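Local coordinates for gene 2 protein (Enterobacteria phage Sf6, PDB 5C12) that forms, through this nuclease domain of the viral large terminase subunit, a metal-dependent DNA-cutting centre used in packaging the phage genome, at residues Y101-D106 / A110-Q115. The protein carries 1 engineered substitution. Numbering follows the deposited sequence. Where two conformers were deposited one is given.
With MG (magnesium ion), chain B.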
ATOM      1  N   TYR A 101      -5.532   2.735  10.641  1.00 11.80           N
ATOM      2  CA  TYR A 101      -5.080   1.391  10.330  1.00 10.41           C
ATOM      3  C   TYR A 101      -6.071   0.769   9.371  1.00 10.21           C
ATOM      4  O   TYR A 101      -7.285   0.858   9.598  1.00 13.50           O
ATOM      5  CB  TYR A 101      -5.052   0.567  11.591  1.00 14.07           C
ATOM      6  CG  TYR A 101      -4.795  -0.897  11.443  1.00 10.58           C
ATOM      7  CD1 TYR A 101      -5.830  -1.800  11.392  1.00 11.81           C
ATOM      8  CD2 TYR A 101      -3.490  -1.402  11.449  1.00 12.93           C
ATOM      9  CE1 TYR A 101      -5.604  -3.143  11.297  1.00 10.55           C
ATOM     10  CE2 TYR A 101      -3.253  -2.748  11.361  1.00 11.59           C
ATOM     11  CZ  TYR A 101      -4.320  -3.623  11.283  1.00 10.51           C
ATOM     12  OH  TYR A 101      -4.139  -4.984  11.230  1.00 13.05           O
ATOM     13  N   LEU A 102      -5.554   0.144   8.323  1.00 10.09           N
ATOM     14  CA  LEU A 102      -6.361  -0.621   7.382  1.00  8.62           C
ATOM     15  C   LEU A 102      -5.883  -2.055   7.327  1.00 10.02           C
ATOM     16  O   LEU A 102      -4.717  -2.347   7.624  1.00 11.07           O
ATOM     17  CB  LEU A 102      -6.308  -0.018   5.983  1.00  9.53           C
ATOM     18  CG  LEU A 102      -6.695   1.458   5.866  1.00 12.00           C
ATOM     19  CD1 LEU A 102      -5.443   2.317   5.965  1.00 12.55           C
ATOM     20  CD2 LEU A 102      -7.410   1.730   4.549  1.00 14.40           C
ATOM     21  N   TRP A 103      -6.772  -2.970   6.950  1.00 10.62           N
ATOM     22  CA  TRP A 103      -6.338  -4.323   6.677  1.00 10.88           C
ATOM     23  C   TRP A 103      -7.189  -4.922   5.583  1.00 11.56           C
ATOM     24  O   TRP A 103      -8.331  -4.498   5.380  1.00 12.50           O
ATOM     25  CB  TRP A 103      -6.384  -5.192   7.941  1.00 11.71           C
ATOM     26  CG  TRP A 103      -7.739  -5.765   8.251  1.00 11.28           C
ATOM     27  CD1 TRP A 103      -8.167  -7.027   7.974  1.00 13.81           C
ATOM     28  CD2 TRP A 103      -8.834  -5.104   8.907  1.00 12.88           C
ATOM     29  NE1 TRP A 103      -9.466  -7.192   8.399  1.00 14.41           N
ATOM     30  CE2 TRP A 103      -9.896  -6.021   8.965  1.00 14.17           C
ATOM     31  CE3 TRP A 103      -9.021  -3.820   9.417  1.00 13.65           C
ATOM     32  CZ2 TRP A 103     -11.124  -5.703   9.537  1.00 14.44           C
ATOM     33  CZ3 TRP A 103     -10.243  -3.493   9.956  1.00 15.81           C
ATOM     34  CH2 TRP A 103     -11.277  -4.436  10.028  1.00 13.19           C
ATOM     35  N   ASP A 104      -6.642  -5.909   4.887  1.00  9.91           N
ATOM     36  CA  ASP A 104      -7.339  -6.568   3.800  1.00 11.66           C
ATOM     37  C   ASP A 104      -8.378  -7.522   4.360  1.00 12.45           C
ATOM     38  O   ASP A 104      -8.058  -8.505   5.018  1.00 13.94           O
ATOM     39  CB  ASP A 104      -6.343  -7.313   2.912  1.00 13.29           C
ATOM     40  CG  ASP A 104      -6.995  -8.087   1.794  1.00 15.11           C
ATOM     41  OD1 ASP A 104      -8.197  -7.903   1.514  1.00 14.77           O
ATOM     42  OD2 ASP A 104      -6.293  -8.916   1.181  1.00 15.97           O
ATOM     43  N   GLY A 105      -9.642  -7.197   4.103  1.00 13.31           N
ATOM     44  CA  GLY A 105     -10.737  -8.030   4.550  1.00 14.36           C
ATOM     45  C   GLY A 105     -11.449  -8.762   3.438  1.00 16.74           C
ATOM     46  O   GLY A 105     -12.529  -9.336   3.667  1.00 20.74           O
ATOM     47  N   ASP A 106     -10.857  -8.781   2.248  1.00 18.53           N
ATOM     48  CA  ASP A 106     -11.517  -9.362   1.075  1.00 17.32           C
ATOM     49  C   ASP A 106     -11.447 -10.878   1.119  1.00 29.06           C
ATOM     50  O   ASP A 106     -12.175 -11.561   0.392  1.00 30.53           O
ATOM     51  CB  ASP A 106     -10.872  -8.862  -0.218  1.00 19.22           C
ATOM     52  CG  ASP A 106     -11.874  -8.285  -1.207  1.00 31.18           C
ATOM     53  OD1 ASP A 106     -13.073  -8.243  -0.903  1.00 31.68           O
ATOM     54  OD2 ASP A 106     -11.441  -7.848  -2.298  1.00 35.13           O
ATOM     55  N   ALA A 110     -11.534 -11.268   6.593  1.00 18.25           N
ATOM     56  CA  ALA A 110     -12.868 -10.678   6.673  1.00 19.60           C
ATOM     57  C   ALA A 110     -13.455 -10.640   8.086  1.00 20.17           C
ATOM     58  O   ALA A 110     -14.375  -9.864   8.358  1.00 22.25           O
ATOM     59  CB  ALA A 110     -13.821 -11.414   5.738  1.00 23.20           C
ATOM     60  N   GLY A 111     -12.951 -11.472   8.991  1.00 18.03           N
ATOM     61  CA  GLY A 111     -13.520 -11.551  10.325  1.00 21.28           C
ATOM     62  C   GLY A 111     -12.733 -10.859  11.423  1.00 18.88           C
ATOM     63  O   GLY A 111     -13.052 -11.037  12.609  1.00 20.61           O
ATOM     64  N   LEU A 112     -11.729 -10.068  11.046  1.00 18.50           N
ATOM     65  CA  LEU A 112     -10.793  -9.497  12.015  1.00 15.08           C
ATOM     66  C   LEU A 112     -11.222  -8.185  12.675  1.00 15.92           C
ATOM     67  O   LEU A 112     -10.478  -7.636  13.483  1.00 15.47           O
ATOM     68  CB  LEU A 112      -9.434  -9.270  11.344  1.00 14.93           C
ATOM     69  CG  LEU A 112      -8.705 -10.557  10.973  1.00 19.22           C
ATOM     70  CD1 LEU A 112      -7.427 -10.233  10.202  1.00 17.09           C
ATOM     71  CD2 LEU A 112      -8.383 -11.352  12.215  1.00 21.82           C
ATOM     72  N   ARG A 113     -12.413  -7.667  12.401  1.00 17.19           N
ATOM     73  CA  ARG A 113     -12.725  -6.343  12.932  0.54 14.41           C
ATOM     74  C   ARG A 113     -12.828  -6.344  14.457  1.00 15.34           C
ATOM     75  O   ARG A 113     -12.325  -5.435  15.088  1.00 16.28           O
ATOM     76  CB  ARG A 113     -13.984  -5.713  12.331  0.54 14.51           C
ATOM     77  CG  ARG A 113     -14.142  -4.290  12.845  0.54 14.46           C
ATOM     78  CD  ARG A 113     -15.283  -3.460  12.269  0.54 19.93           C
ATOM     79  NE  ARG A 113     -15.130  -2.081  12.742  0.54 14.55           N
ATOM     80  CZ  ARG A 113     -14.316  -1.184  12.188  0.54 15.16           C
ATOM     81  NH1 ARG A 113     -13.660  -1.481  11.094  0.54 15.79           N
ATOM     82  NH2 ARG A 113     -14.211   0.030  12.700  0.54 24.98           N
ATOM     83  N   ARG A 114     -13.468  -7.343  15.058  1.00 16.40           N
ATOM     84  CA  ARG A 114     -13.584  -7.345  16.511  1.00 17.42           C
ATOM     85  C   ARG A 114     -12.206  -7.334  17.184  1.00 17.24           C
ATOM     86  O   ARG A 114     -11.946  -6.539  18.085  1.00 19.48           O
ATOM     87  CB  ARG A 114     -14.408  -8.549  16.985  1.00 18.69           C
ATOM     88  CG  ARG A 114     -14.410  -8.708  18.466  1.00 19.86           C
ATOM     89  CD  ARG A 114     -15.120 -10.018  18.893  1.00 21.21           C
ATOM     90  NE  ARG A 114     -14.235 -10.679  19.833  1.00 59.58           N
ATOM     91  CZ  ARG A 114     -13.679 -11.864  19.651  1.00 22.10           C
ATOM     92  NH1 ARG A 114     -13.982 -12.612  18.594  1.00 27.67           N
ATOM     93  NH2 ARG A 114     -12.890 -12.359  20.588  1.00 59.62           N
ATOM     94  N   GLN A 115     -11.305  -8.197  16.727  1.00 17.02           N
ATOM     95  CA  GLN A 115      -9.988  -8.272  17.328  1.00 17.79           C
ATOM     96  C   GLN A 115      -9.241  -6.971  17.114  1.00 15.92           C
ATOM     97  O   GLN A 115      -8.524  -6.487  17.988  1.00 17.11           O
ATOM     98  CB  GLN A 115      -9.191  -9.429  16.738  1.00 21.22           C
ATOM     99  CG  GLN A 115      -7.784  -9.516  17.286  1.00 22.56           C
ATOM    100  CD  GLN A 115      -6.987 -10.643  16.674  1.00 28.15           C
ATOM    101  OE1 GLN A 115      -7.507 -11.437  15.881  1.00 22.47           O
ATOM    102  NE2 GLN A 115      -5.722 -10.743  17.067  1.00 25.20           N
TER
HETATM  103 MG    MG B 800      -4.526  -9.787   0.723  0.96 45.48          MG
HETATM  104  O   HOH W   1      -4.078  -8.237  -0.304  1.00 21.59           O
HETATM  105  O   HOH W   2      -3.262 -10.903   0.670  1.00 19.60           O
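In the beta-alpha-beta unit of the nuclease domain, where strand 100-104 gives way to helix 113-119 beside the metal site, Trp103 reaches across to Leu112 and Arg113. The short loop between strand and helix brings the CA atoms of Gly105 and Ala110 to 4.0 Å. Trp103 NE1 comes 3.6 Å from Leu112 CB, and Trp103 CD1 meets Leu112 CD1 at 4.0 Å, the leucine lying at a slant to the indole. Trp103 CG sits between its own backbone N and carbonyl carbon (chi1 83°), which swings the ring out from the strand toward the start of the helix. Its NE1 donates a hydrogen bond to Gly109 O, tying the ring to the connecting loop. With the six-membered half of the indole against Arg113, Trp103 CH2 is 3.8 Å from Arg113 CB and Trp103 CZ2 is 3.7 Å from Arg113 N. Extended from CG to NE, the arginine chain crosses the indole at about a right angle. In the conformer given, the guanidinium plane is tilted 32° from the ring and NH1 bonds to Ala127 O, a link to strand 126-130, the second parallel strand of the crossover, that may not be constant. Nearer the loop, Ala110 CB packs 3.2 Å from Gly105 O, a close contact with a carbonyl. Asp104, the last residue of the strand, points away from the helix and serves the active site: Asp104 OD2 binds magnesium at 2.0 Å, and two waters also coordinate the ion. Its other oxygen, OD1, accepts the backbone N of Asp106 from above the carboxylate plane, making an Asx turn that would restrain the carboxylate's rotation. Asp106 in turn forms a salt bridge with Lys131 and a hydrogen bond with Ser133, joining this turn to the chain just past strand 126-130.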